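Long-range contacts in L-amino acid deaminase (Proteus vulgaris, PDB 5HXW), which probably catalyses the FAD-dependent oxidative deamination of L-amino acids as a membrane-bound flavoprotein oxidoreductase: residues A259-Q264 with R298-P303; M358-D363 with Q389-M394. All blocks are in the same frame, centred on the assembly; numbering follows the deposited sequence.

Contact 1. Residues A259-Q264 with R298-P303; sequences AYQSQQ and RVIVAP. With FAD (flavin-adenine dinucleotide), chain G.
Y260 and V301 form a single antiparallel bridge, a hydrogen-bonded pair. V301 N gives a nearly straight bond to Y260 O at 2.7 Å. In return Y260 N bonds V301 O, which also takes a CA-H...O contact from A259 CA. The side chains pack closely on both faces of this bridge. On the face turned to the flavin, A259 CB meets I300 CG2 at 3.7 Å. On the same face, with CG anti to the backbone N (chi1 -170°), the extended Q261 chain is carried past the tip of I300, and Q261 NE2 is 3.5 Å from I300 CD1. Q261 OE1 lies 3.6 Å from the methyl C7M of FAD. On the other face P303 meets the edge of the Y260 ring, with P303 CG 3.7 Å from Y260 CD1. The contact is looser toward R298 and V299. There the chains diverge, as 298-299 is loop, and the exposed R298 side chain starts away from 259-264. A bound cetyl-trimethyl-ammonium touches A259, Q261, I300 and A302. Strand 257-266 lies between strands 293-303 and 386-396. Strand 293-303 also pairs with strand 326-329, and Q333 of helix 332-339 touches both Y260 and P303.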
ATOM      1  N   ALA A 259      -3.289 -11.517   2.106  1.00 61.65           N
ATOM      2  CA  ALA A 259      -2.035 -11.706   2.826  1.00 62.13           C
ATOM      3  C   ALA A 259      -2.077 -10.890   4.114  1.00 62.68           C
ATOM      4  O   ALA A 259      -2.687  -9.819   4.156  1.00 63.51           O
ATOM      5  CB  ALA A 259      -0.861 -11.285   1.961  1.00 61.75           C
ATOM      6  N   TYR A 260      -1.437 -11.400   5.159  1.00 63.31           N
ATOM      7  CA  TYR A 260      -1.405 -10.731   6.455  1.00 64.30           C
ATOM      8  C   TYR A 260       0.009 -10.600   6.998  1.00 64.74           C
ATOM      9  O   TYR A 260       0.843 -11.491   6.810  1.00 65.61           O
ATOM     10  CB  TYR A 260      -2.290 -11.472   7.461  1.00 66.06           C
ATOM     11  CG  TYR A 260      -3.757 -11.188   7.286  1.00 67.61           C
ATOM     12  CD1 TYR A 260      -4.545 -11.957   6.420  1.00 68.74           C
ATOM     13  CD2 TYR A 260      -4.369 -10.137   7.978  1.00 68.77           C
ATOM     14  CE1 TYR A 260      -5.899 -11.688   6.251  1.00 69.08           C
ATOM     15  CE2 TYR A 260      -5.723  -9.866   7.820  1.00 68.66           C
ATOM     16  CZ  TYR A 260      -6.480 -10.640   6.956  1.00 68.98           C
ATOM     17  OH  TYR A 260      -7.818 -10.371   6.799  1.00 71.01           O
ATOM     18  N   GLN A 261       0.266  -9.477   7.666  1.00 64.32           N
ATOM     19  CA  GLN A 261       1.537  -9.240   8.344  1.00 64.68           C
ATOM     20  C   GLN A 261       1.331  -8.411   9.604  1.00 64.61           C
ATOM     21  O   GLN A 261       0.679  -7.360   9.579  1.00 63.88           O
ATOM     22  CB  GLN A 261       2.542  -8.558   7.414  1.00 64.69           C
ATOM     23  CG  GLN A 261       3.957  -8.504   7.974  1.00 66.95           C
ATOM     24  CD  GLN A 261       4.923  -7.744   7.087  1.00 67.41           C
ATOM     25  OE1 GLN A 261       4.594  -6.693   6.531  1.00 67.09           O
ATOM     26  NE2 GLN A 261       6.131  -8.275   6.953  1.00 68.55           N
ATOM     27  N   SER A 262       1.892  -8.905  10.704  1.00 65.07           N
ATOM     28  CA  SER A 262       1.868  -8.198  11.974  1.00 65.36           C
ATOM     29  C   SER A 262       2.895  -7.070  11.982  1.00 65.65           C
ATOM     30  O   SER A 262       3.986  -7.199  11.415  1.00 65.96           O
ATOM     31  CB  SER A 262       2.125  -9.168  13.122  1.00 66.59           C
ATOM     32  OG  SER A 262       1.118 -10.161  13.179  1.00 67.68           O
ATOM     33  N   GLN A 263       2.515  -5.958  12.608  1.00 65.47           N
ATOM     34  CA  GLN A 263       3.385  -4.792  12.776  1.00 65.10           C
ATOM     35  C   GLN A 263       3.358  -4.318  14.230  1.00 65.88           C
ATOM     36  O   GLN A 263       2.353  -4.486  14.932  1.00 65.51           O
ATOM     37  CB  GLN A 263       2.945  -3.644  11.863  1.00 63.94           C
ATOM     38  CG  GLN A 263       2.978  -3.923  10.365  1.00 64.57           C
ATOM     39  CD  GLN A 263       4.373  -3.890   9.763  1.00 65.78           C
ATOM     40  OE1 GLN A 263       5.220  -3.075  10.145  1.00 66.91           O
ATOM     41  NE2 GLN A 263       4.615  -4.776   8.802  1.00 65.89           N
ATOM     42  N   GLN A 264       4.466  -3.724  14.672  1.00 66.82           N
ATOM     43  CA  GLN A 264       4.544  -3.112  16.000  1.00 68.03           C
ATOM     44  C   GLN A 264       5.313  -1.788  15.999  1.00 68.70           C
ATOM     45  O   GLN A 264       6.081  -1.499  15.074  1.00 68.40           O
ATOM     46  CB  GLN A 264       5.084  -4.099  17.055  1.00 68.75           C
ATOM     47  CG  GLN A 264       6.518  -4.565  16.847  1.00 69.60           C
ATOM     48  CD  GLN A 264       6.899  -5.774  17.682  1.00 70.61           C
ATOM     49  OE1 GLN A 264       6.306  -6.050  18.727  1.00 72.00           O
ATOM     50  NE2 GLN A 264       7.910  -6.498  17.225  1.00 71.12           N
ATOM     51  N   ARG A 298       9.614 -10.538   9.051  1.00 74.06           N
ATOM     52  CA  ARG A 298       9.578 -10.687   7.593  1.00 75.50           C
ATOM     53  C   ARG A 298       8.372 -11.506   7.112  1.00 73.83           C
ATOM     54  O   ARG A 298       7.943 -11.354   5.966  1.00 73.82           O
ATOM     55  CB  ARG A 298      10.899 -11.274   7.053  1.00 78.82           C
ATOM     56  CG  ARG A 298      11.076 -12.776   7.222  1.00 81.86           C
ATOM     57  CD  ARG A 298      12.380 -13.271   6.615  1.00 84.53           C
ATOM     58  NE  ARG A 298      13.445 -13.389   7.614  1.00 87.24           N
ATOM     59  CZ  ARG A 298      13.617 -14.430   8.435  1.00 88.97           C
ATOM     60  NH1 ARG A 298      14.626 -14.429   9.298  1.00 90.20           N
ATOM     61  NH2 ARG A 298      12.789 -15.471   8.403  1.00 89.04           N
ATOM     62  N   VAL A 299       7.831 -12.337   8.008  1.00 72.62           N
ATOM     63  CA  VAL A 299       6.832 -13.367   7.689  1.00 71.15           C
ATOM     64  C   VAL A 299       5.481 -12.800   7.225  1.00 68.85           C
ATOM     65  O   VAL A 299       4.818 -12.058   7.957  1.00 68.49           O
ATOM     66  CB  VAL A 299       6.656 -14.358   8.874  1.00 72.51           C
ATOM     67  CG1 VAL A 299       5.558 -15.377   8.595  1.00 72.08           C
ATOM     68  CG2 VAL A 299       7.967 -15.077   9.174  1.00 74.74           C
ATOM     69  N   ILE A 300       5.106 -13.160   5.997  1.00 66.92           N
ATOM     70  CA  ILE A 300       3.788 -12.866   5.423  1.00 64.76           C
ATOM     71  C   ILE A 300       2.908 -14.117   5.545  1.00 64.11           C
ATOM     72  O   ILE A 300       3.302 -15.208   5.127  1.00 63.71           O
ATOM     73  CB  ILE A 300       3.882 -12.419   3.934  1.00 64.48           C
ATOM     74  CG1 ILE A 300       4.898 -11.272   3.731  1.00 64.65           C
ATOM     75  CG2 ILE A 300       2.508 -12.078   3.359  1.00 63.39           C
ATOM     76  CD1 ILE A 300       4.521  -9.919   4.312  1.00 64.15           C
ATOM     77  N   VAL A 301       1.722 -13.946   6.128  1.00 62.50           N
ATOM     78  CA  VAL A 301       0.768 -15.038   6.314  1.00 62.46           C
ATOM     79  C   VAL A 301      -0.317 -14.957   5.238  1.00 61.07           C
ATOM     80  O   VAL A 301      -1.045 -13.968   5.162  1.00 60.56           O
ATOM     81  CB  VAL A 301       0.164 -15.030   7.748  1.00 62.52           C
ATOM     82  CG1 VAL A 301      -1.039 -15.955   7.856  1.00 62.97           C
ATOM     83  CG2 VAL A 301       1.211 -15.432   8.775  1.00 63.15           C
ATOM     84  N   ALA A 302      -0.402 -15.991   4.401  1.00 60.69           N
ATOM     85  CA  ALA A 302      -1.481 -16.104   3.417  1.00 60.01           C
ATOM     86  C   ALA A 302      -2.560 -17.084   3.901  1.00 59.61           C
ATOM     87  O   ALA A 302      -2.326 -18.302   3.921  1.00 60.02           O
ATOM     88  CB  ALA A 302      -0.939 -16.508   2.048  1.00 60.60           C
ATOM     89  N   PRO A 303      -3.737 -16.554   4.312  1.00 58.53           N
ATOM     90  CA  PRO A 303      -4.825 -17.442   4.738  1.00 58.88           C
ATOM     91  C   PRO A 303      -5.482 -18.145   3.555  1.00 59.34           C
ATOM     92  O   PRO A 303      -5.557 -17.579   2.461  1.00 59.07           O
ATOM     93  CB  PRO A 303      -5.817 -16.496   5.419  1.00 58.25           C
ATOM     94  CG  PRO A 303      -5.567 -15.162   4.802  1.00 57.77           C
ATOM     95  CD  PRO A 303      -4.116 -15.128   4.406  1.00 57.34           C
TER
HETATM   96  PA  FAD G 501      -6.678   0.837   1.413  1.00 57.05           P
HETATM   97  O1A FAD G 501      -7.084  -0.378   2.208  1.00 57.95           O
HETATM   98  O2A FAD G 501      -5.743   1.825   2.040  1.00 57.75           O
HETATM   99  O5B FAD G 501      -8.003   1.619   0.962  1.00 58.36           O
HETATM  100  C5B FAD G 501      -9.144   0.921   0.483  1.00 57.69           C
HETATM  101  C4B FAD G 501     -10.369   1.541   1.123  1.00 58.00           C
HETATM  102  O4B FAD G 501     -11.523   1.259   0.337  1.00 58.36           O
HETATM  103  C3B FAD G 501     -10.627   0.972   2.509  1.00 57.66           C
HETATM  104  O3B FAD G 501     -10.612   2.070   3.426  1.00 57.25           O
HETATM  105  C2B FAD G 501     -12.001   0.326   2.414  1.00 58.12           C
HETATM  106  O2B FAD G 501     -12.789   0.536   3.585  1.00 58.81           O
HETATM  107  C1B FAD G 501     -12.620   1.019   1.215  1.00 58.69           C
HETATM  108  N9A FAD G 501     -13.650   0.227   0.504  1.00 59.72           N
HETATM  109  C8A FAD G 501     -13.516  -1.029   0.032  1.00 59.53           C
HETATM  110  N7A FAD G 501     -14.647  -1.446  -0.582  1.00 60.35           N
HETATM  111  C5A FAD G 501     -15.533  -0.438  -0.506  1.00 61.00           C
HETATM  112  C6A FAD G 501     -16.927  -0.210  -0.954  1.00 62.29           C
HETATM  113  N6A FAD G 501     -17.588  -1.183  -1.619  1.00 62.86           N
HETATM  114  N1A FAD G 501     -17.501   0.991  -0.686  1.00 62.74           N
HETATM  115  C2A FAD G 501     -16.837   1.967  -0.030  1.00 62.17           C
HETATM  116  N3A FAD G 501     -15.566   1.828   0.410  1.00 60.67           N
HETATM  117  C4A FAD G 501     -14.873   0.672   0.203  1.00 60.39           C
HETATM  118  N1  FAD G 501       3.510   0.280   1.290  1.00 58.67           N
HETATM  119  C2  FAD G 501       4.675   0.961   1.167  1.00 59.12           C
HETATM  120  O2  FAD G 501       4.802   1.732   0.193  1.00 59.33           O
HETATM  121  N3  FAD G 501       5.687   0.823   2.049  1.00 59.95           N
HETATM  122  C4  FAD G 501       5.608   0.003   3.117  1.00 60.14           C
HETATM  123  O4  FAD G 501       6.567  -0.096   3.919  1.00 61.17           O
HETATM  124  C4X FAD G 501       4.353  -0.777   3.324  1.00 58.51           C
HETATM  125  N5  FAD G 501       4.178  -1.626   4.367  1.00 58.53           N
HETATM  126  C5X FAD G 501       3.026  -2.336   4.525  1.00 57.70           C
HETATM  127  C6  FAD G 501       2.868  -3.204   5.611  1.00 57.42           C
HETATM  128  C7  FAD G 501       1.681  -3.921   5.787  1.00 56.73           C
HETATM  129  C7M FAD G 501       1.548  -4.850   6.969  1.00 56.73           C
HETATM  130  C8  FAD G 501       0.571  -3.753   4.797  1.00 56.47           C
HETATM  131  C8M FAD G 501      -0.742  -4.477   4.902  1.00 56.48           C
HETATM  132  C9  FAD G 501       0.730  -2.893   3.723  1.00 56.48           C
HETATM  133  C9A FAD G 501       1.910  -2.175   3.542  1.00 56.96           C
HETATM  134  N10 FAD G 501       2.061  -1.282   2.449  1.00 57.36           N
HETATM  135  C10 FAD G 501       3.281  -0.581   2.312  1.00 57.97           C
HETATM  136  C1' FAD G 501       0.996  -1.139   1.447  1.00 56.37           C
HETATM  137  C2' FAD G 501       0.031   0.018   1.556  1.00 55.56           C
HETATM  138  O2' FAD G 501      -0.552   0.037   2.860  1.00 54.83           O
HETATM  139  C3' FAD G 501      -1.072  -0.238   0.530  1.00 56.33           C
HETATM  140  O3' FAD G 501      -0.542  -0.750  -0.713  1.00 55.88           O
HETATM  141  C4' FAD G 501      -1.920   1.004   0.272  1.00 56.58           C
HETATM  142  O4' FAD G 501      -2.504   1.497   1.493  1.00 56.55           O
HETATM  143  C5' FAD G 501      -3.021   0.653  -0.714  1.00 56.36           C
HETATM  144  O5' FAD G 501      -3.986   1.690  -0.687  1.00 57.13           O
HETATM  145  P   FAD G 501      -5.502   1.403  -1.105  1.00 56.59           P
HETATM  146  O1P FAD G 501      -6.204   2.729  -1.030  1.00 58.07           O
HETATM  147  O2P FAD G 501      -5.503   0.649  -2.406  1.00 58.78           O
HETATM  148  O3P FAD G 501      -6.047   0.374   0.010  1.00 57.01           O

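Contact 2. Residues M358-D363 with Q389-M394. With FAD (flavin-adenine dinucleotide), chain G.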
ATOM      1  N   MET A 358     -12.796  -4.937   9.600  1.00 64.47           N
ATOM      2  CA  MET A 358     -11.913  -6.095   9.749  1.00 64.55           C
ATOM      3  C   MET A 358     -11.537  -6.249  11.219  1.00 64.70           C
ATOM      4  O   MET A 358     -11.307  -5.252  11.913  1.00 65.18           O
ATOM      5  CB  MET A 358     -10.655  -5.958   8.886  1.00 64.25           C
ATOM      6  CG  MET A 358     -10.918  -5.704   7.405  1.00 65.19           C
ATOM      7  SD  MET A 358      -9.465  -5.815   6.338  1.00 65.77           S
ATOM      8  CE  MET A 358      -8.410  -4.519   6.990  1.00 65.78           C
ATOM      9  N   THR A 359     -11.501  -7.495  11.684  1.00 64.46           N
ATOM     10  CA  THR A 359     -11.279  -7.802  13.100  1.00 65.07           C
ATOM     11  C   THR A 359     -10.027  -8.662  13.323  1.00 65.21           C
ATOM     12  O   THR A 359      -9.861  -9.268  14.387  1.00 66.97           O
ATOM     13  CB  THR A 359     -12.519  -8.482  13.744  1.00 65.80           C
ATOM     14  OG1 THR A 359     -12.847  -9.674  13.022  1.00 65.88           O
ATOM     15  CG2 THR A 359     -13.730  -7.547  13.762  1.00 65.65           C
ATOM     16  N   ALA A 360      -9.146  -8.692  12.321  1.00 64.30           N
ATOM     17  CA  ALA A 360      -7.916  -9.490  12.362  1.00 64.29           C
ATOM     18  C   ALA A 360      -6.937  -8.993  13.433  1.00 64.34           C
ATOM     19  O   ALA A 360      -6.669  -7.794  13.529  1.00 64.22           O
ATOM     20  CB  ALA A 360      -7.253  -9.508  10.995  1.00 62.82           C
ATOM     21  N   LEU A 361      -6.424  -9.924  14.232  1.00 64.71           N
ATOM     22  CA  LEU A 361      -5.520  -9.602  15.338  1.00 65.89           C
ATOM     23  C   LEU A 361      -4.047  -9.883  15.013  1.00 65.79           C
ATOM     24  O   LEU A 361      -3.746 -10.845  14.302  1.00 65.35           O
ATOM     25  CB  LEU A 361      -5.926 -10.361  16.611  1.00 67.08           C
ATOM     26  CG  LEU A 361      -7.255 -10.035  17.305  1.00 67.69           C
ATOM     27  CD1 LEU A 361      -7.520 -11.047  18.409  1.00 68.82           C
ATOM     28  CD2 LEU A 361      -7.296  -8.613  17.857  1.00 68.10           C
ATOM     29  N   PRO A 362      -3.123  -9.039  15.533  1.00 66.36           N
ATOM     30  CA  PRO A 362      -1.689  -9.318  15.415  1.00 66.82           C
ATOM     31  C   PRO A 362      -1.271 -10.584  16.161  1.00 68.74           C
ATOM     32  O   PRO A 362      -1.790 -10.869  17.249  1.00 69.23           O
ATOM     33  CB  PRO A 362      -1.037  -8.092  16.062  1.00 67.02           C
ATOM     34  CG  PRO A 362      -2.097  -7.484  16.916  1.00 67.13           C
ATOM     35  CD  PRO A 362      -3.359  -7.718  16.148  1.00 66.52           C
ATOM     36  N   ASP A 363      -0.349 -11.334  15.561  1.00 70.11           N
ATOM     37  CA  ASP A 363       0.264 -12.500  16.194  1.00 72.56           C
ATOM     38  C   ASP A 363       1.251 -12.007  17.262  1.00 73.53           C
ATOM     39  O   ASP A 363       2.349 -11.529  16.941  1.00 72.91           O
ATOM     40  CB  ASP A 363       0.953 -13.370  15.131  1.00 73.65           C
ATOM     41  CG  ASP A 363       1.412 -14.730  15.661  1.00 76.61           C
ATOM     42  OD1 ASP A 363       1.311 -15.007  16.876  1.00 79.01           O
ATOM     43  OD2 ASP A 363       1.894 -15.534  14.837  1.00 77.55           O
ATOM     44  N   GLN A 389       0.448  -2.354  18.498  1.00 70.03           N
ATOM     45  CA  GLN A 389       0.590  -3.629  17.787  1.00 68.71           C
ATOM     46  C   GLN A 389      -0.670  -3.916  16.975  1.00 67.42           C
ATOM     47  O   GLN A 389      -1.779  -3.914  17.519  1.00 68.16           O
ATOM     48  CB  GLN A 389       0.840  -4.779  18.768  1.00 69.68           C
ATOM     49  CG  GLN A 389       2.212  -4.793  19.422  1.00 70.98           C
ATOM     50  CD  GLN A 389       2.380  -5.939  20.402  1.00 71.94           C
ATOM     51  OE1 GLN A 389       1.641  -6.056  21.377  1.00 73.08           O
ATOM     52  NE2 GLN A 389       3.370  -6.783  20.153  1.00 72.34           N
ATOM     53  N   TRP A 390      -0.497  -4.155  15.677  1.00 65.49           N
ATOM     54  CA  TRP A 390      -1.626  -4.414  14.779  1.00 62.87           C
ATOM     55  C   TRP A 390      -1.311  -5.442  13.686  1.00 61.82           C
ATOM     56  O   TRP A 390      -0.147  -5.801  13.466  1.00 61.08           O
ATOM     57  CB  TRP A 390      -2.133  -3.103  14.164  1.00 62.07           C
ATOM     58  CG  TRP A 390      -1.169  -2.468  13.196  1.00 61.93           C
ATOM     59  CD1 TRP A 390      -1.105  -2.681  11.846  1.00 61.12           C
ATOM     60  CD2 TRP A 390      -0.142  -1.517  13.500  1.00 61.93           C
ATOM     61  NE1 TRP A 390      -0.100  -1.929  11.292  1.00 60.62           N
ATOM     62  CE2 TRP A 390       0.505  -1.197  12.278  1.00 61.42           C
ATOM     63  CE3 TRP A 390       0.295  -0.897  14.683  1.00 63.19           C
ATOM     64  CZ2 TRP A 390       1.575  -0.290  12.205  1.00 61.29           C
ATOM     65  CZ3 TRP A 390       1.363   0.011  14.610  1.00 63.61           C
ATOM     66  CH2 TRP A 390       1.989   0.302  13.375  1.00 62.74           C
ATOM     67  N   SER A 391      -2.368  -5.915  13.024  1.00 61.10           N
ATOM     68  CA  SER A 391      -2.258  -6.735  11.824  1.00 60.08           C
ATOM     69  C   SER A 391      -2.658  -5.911  10.597  1.00 59.21           C
ATOM     70  O   SER A 391      -3.572  -5.084  10.671  1.00 59.03           O
ATOM     71  CB  SER A 391      -3.141  -7.969  11.952  1.00 60.71           C
ATOM     72  OG  SER A 391      -2.983  -8.826  10.838  1.00 62.08           O
ATOM     73  N   GLY A 392      -1.966  -6.130   9.481  1.00 58.56           N
ATOM     74  CA  GLY A 392      -2.281  -5.455   8.223  1.00 58.55           C
ATOM     75  C   GLY A 392      -2.605  -6.426   7.101  1.00 59.67           C
ATOM     76  O   GLY A 392      -1.820  -7.343   6.827  1.00 59.79           O
ATOM     77  N   ALA A 393      -3.746  -6.204   6.442  1.00 59.79           N
ATOM     78  CA  ALA A 393      -4.235  -7.071   5.359  1.00 60.90           C
ATOM     79  C   ALA A 393      -3.929  -6.522   3.968  1.00 61.91           C
ATOM     80  O   ALA A 393      -4.310  -5.399   3.641  1.00 62.10           O
ATOM     81  CB  ALA A 393      -5.733  -7.307   5.503  1.00 61.08           C
ATOM     82  N   MET A 394      -3.250  -7.332   3.155  1.00 63.63           N
ATOM     83  CA  MET A 394      -3.001  -7.022   1.739  1.00 64.34           C
ATOM     84  C   MET A 394      -3.850  -7.912   0.828  1.00 63.46           C
ATOM     85  O   MET A 394      -4.434  -8.907   1.273  1.00 62.80           O
ATOM     86  CB  MET A 394      -1.530  -7.245   1.370  1.00 67.12           C
ATOM     87  CG  MET A 394      -0.506  -6.593   2.273  1.00 70.38           C
ATOM     88  SD  MET A 394       0.990  -7.591   2.343  1.00 75.73           S
ATOM     89  CE  MET A 394       1.390  -7.469   4.082  1.00 74.23           C
TER
HETATM   90  PA  FAD G 501      -6.678   0.837   1.413  1.00 57.05           P
HETATM   91  O1A FAD G 501      -7.084  -0.378   2.208  1.00 57.95           O
HETATM   92  O2A FAD G 501      -5.743   1.825   2.040  1.00 57.75           O
HETATM   93  O5B FAD G 501      -8.003   1.619   0.962  1.00 58.36           O
HETATM   94  C5B FAD G 501      -9.144   0.921   0.483  1.00 57.69           C
HETATM   95  C4B FAD G 501     -10.369   1.541   1.123  1.00 58.00           C
HETATM   96  O4B FAD G 501     -11.523   1.259   0.337  1.00 58.36           O
HETATM   97  C3B FAD G 501     -10.627   0.972   2.509  1.00 57.66           C
HETATM   98  O3B FAD G 501     -10.612   2.070   3.426  1.00 57.25           O
HETATM   99  C2B FAD G 501     -12.001   0.326   2.414  1.00 58.12           C
HETATM  100  O2B FAD G 501     -12.789   0.536   3.585  1.00 58.81           O
HETATM  101  C1B FAD G 501     -12.620   1.019   1.215  1.00 58.69           C
HETATM  102  N9A FAD G 501     -13.650   0.227   0.504  1.00 59.72           N
HETATM  103  C8A FAD G 501     -13.516  -1.029   0.032  1.00 59.53           C
HETATM  104  N7A FAD G 501     -14.647  -1.446  -0.582  1.00 60.35           N
HETATM  105  C5A FAD G 501     -15.533  -0.438  -0.506  1.00 61.00           C
HETATM  106  C6A FAD G 501     -16.927  -0.210  -0.954  1.00 62.29           C
HETATM  107  N6A FAD G 501     -17.588  -1.183  -1.619  1.00 62.86           N
HETATM  108  N1A FAD G 501     -17.501   0.991  -0.686  1.00 62.74           N
HETATM  109  C2A FAD G 501     -16.837   1.967  -0.030  1.00 62.17           C
HETATM  110  N3A FAD G 501     -15.566   1.828   0.410  1.00 60.67           N
HETATM  111  C4A FAD G 501     -14.873   0.672   0.203  1.00 60.39           C
HETATM  112  N1  FAD G 501       3.510   0.280   1.290  1.00 58.67           N
HETATM  113  C2  FAD G 501       4.675   0.961   1.167  1.00 59.12           C
HETATM  114  O2  FAD G 501       4.802   1.732   0.193  1.00 59.33           O
HETATM  115  N3  FAD G 501       5.687   0.823   2.049  1.00 59.95           N
HETATM  116  C4  FAD G 501       5.608   0.003   3.117  1.00 60.14           C
HETATM  117  O4  FAD G 501       6.567  -0.096   3.919  1.00 61.17           O
HETATM  118  C4X FAD G 501       4.353  -0.777   3.324  1.00 58.51           C
HETATM  119  N5  FAD G 501       4.178  -1.626   4.367  1.00 58.53           N
HETATM  120  C5X FAD G 501       3.026  -2.336   4.525  1.00 57.70           C
HETATM  121  C6  FAD G 501       2.868  -3.204   5.611  1.00 57.42           C
HETATM  122  C7  FAD G 501       1.681  -3.921   5.787  1.00 56.73           C
HETATM  123  C7M FAD G 501       1.548  -4.850   6.969  1.00 56.73           C
HETATM  124  C8  FAD G 501       0.571  -3.753   4.797  1.00 56.47           C
HETATM  125  C8M FAD G 501      -0.742  -4.477   4.902  1.00 56.48           C
HETATM  126  C9  FAD G 501       0.730  -2.893   3.723  1.00 56.48           C
HETATM  127  C9A FAD G 501       1.910  -2.175   3.542  1.00 56.96           C
HETATM  128  N10 FAD G 501       2.061  -1.282   2.449  1.00 57.36           N
HETATM  129  C10 FAD G 501       3.281  -0.581   2.312  1.00 57.97           C
HETATM  130  C1' FAD G 501       0.996  -1.139   1.447  1.00 56.37           C
HETATM  131  C2' FAD G 501       0.031   0.018   1.556  1.00 55.56           C
HETATM  132  O2' FAD G 501      -0.552   0.037   2.860  1.00 54.83           O
HETATM  133  C3' FAD G 501      -1.072  -0.238   0.530  1.00 56.33           C
HETATM  134  O3' FAD G 501      -0.542  -0.750  -0.713  1.00 55.88           O
HETATM  135  C4' FAD G 501      -1.920   1.004   0.272  1.00 56.58           C
HETATM  136  O4' FAD G 501      -2.504   1.497   1.493  1.00 56.55           O
HETATM  137  C5' FAD G 501      -3.021   0.653  -0.714  1.00 56.36           C
HETATM  138  O5' FAD G 501      -3.986   1.690  -0.687  1.00 57.13           O
HETATM  139  P   FAD G 501      -5.502   1.403  -1.105  1.00 56.59           P
HETATM  140  O1P FAD G 501      -6.204   2.729  -1.030  1.00 58.07           O
HETATM  141  O2P FAD G 501      -5.503   0.649  -2.406  1.00 58.78           O
HETATM  142  O3P FAD G 501      -6.047   0.374   0.010  1.00 57.01           O
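P362 lies against the backbone of strand 386-396 and makes the central part of this contact. Its ring touches main-chain atoms: P362 CG is 3.6 Å from Q389 O, and P362 CB is 3.6 Å from W390 C. P362 CD faces S391 N at 3.7 Å. Next to the ring, S391 CB packs on the peptide link from L361 to P362, 3.7 Å from L361 C. With OG anti to its backbone N (chi1 -176°), S391 points OG to the Y260 ring and only loosely to A360 and L361. It is CB that meets the loop. At the other end M358 reaches A393 with the end of its chain. M358 SD lies 4.1 Å from A393 CB, and the bend at chi3 (-61°) folds M358 CE to the same distance from that CB. All of this is van der Waals packing.

The second shell sets the positions of these groups. D363 is the N-cap residue of helix 364-377, and its backbone N bonds S262 OG of strand 257-266. L367 of that helix touches both P362 and Q389. A360, S391 and A393 all touch Y260. W390 starts on the other side of the strand, where its NE1 is held by R78 O. R78 NE also bonds S391 O.

The flavin lies on the W390 side of the strand. M394 CG is 3.4 Å from the methyl C8M of FAD, and G392 C is 3.5 Å from the same methyl. G392 has no side chain, and its backbone lies close against the flavin. The strand thus meets the loop on the S391 and A393 side. On the G392 and M394 side it borders the dimethylbenzene end of the isoalloxazine, forming part of the FAD pocket of this DAO-family oxidoreductase.

In the fold
Contacts 1 and 2 join side by side in one mixed sheet, with centres about 8 Å apart. Strands 257-266 and 386-396 are antiparallel neighbours; the first belongs to contact 1 and the second to contact 2. Their backbones probably bond at A259 O to M394 N, 2.7 Å, and at Q263 N to W390 O, 2.8 Å. Y260 also links the two: its CD2 lies 3.4 Å from S391 OG. Together the contacts flank the dimethylbenzene end of FAD. Contact 1 brings Q261 and Q263 to methyl C7M, with Q263 NE2 at 3.6 Å, and contact 2 brings G392, A393 and M394 to methyl C8M. The cetyl-trimethyl-ammonium beside contact 1 also touches M394.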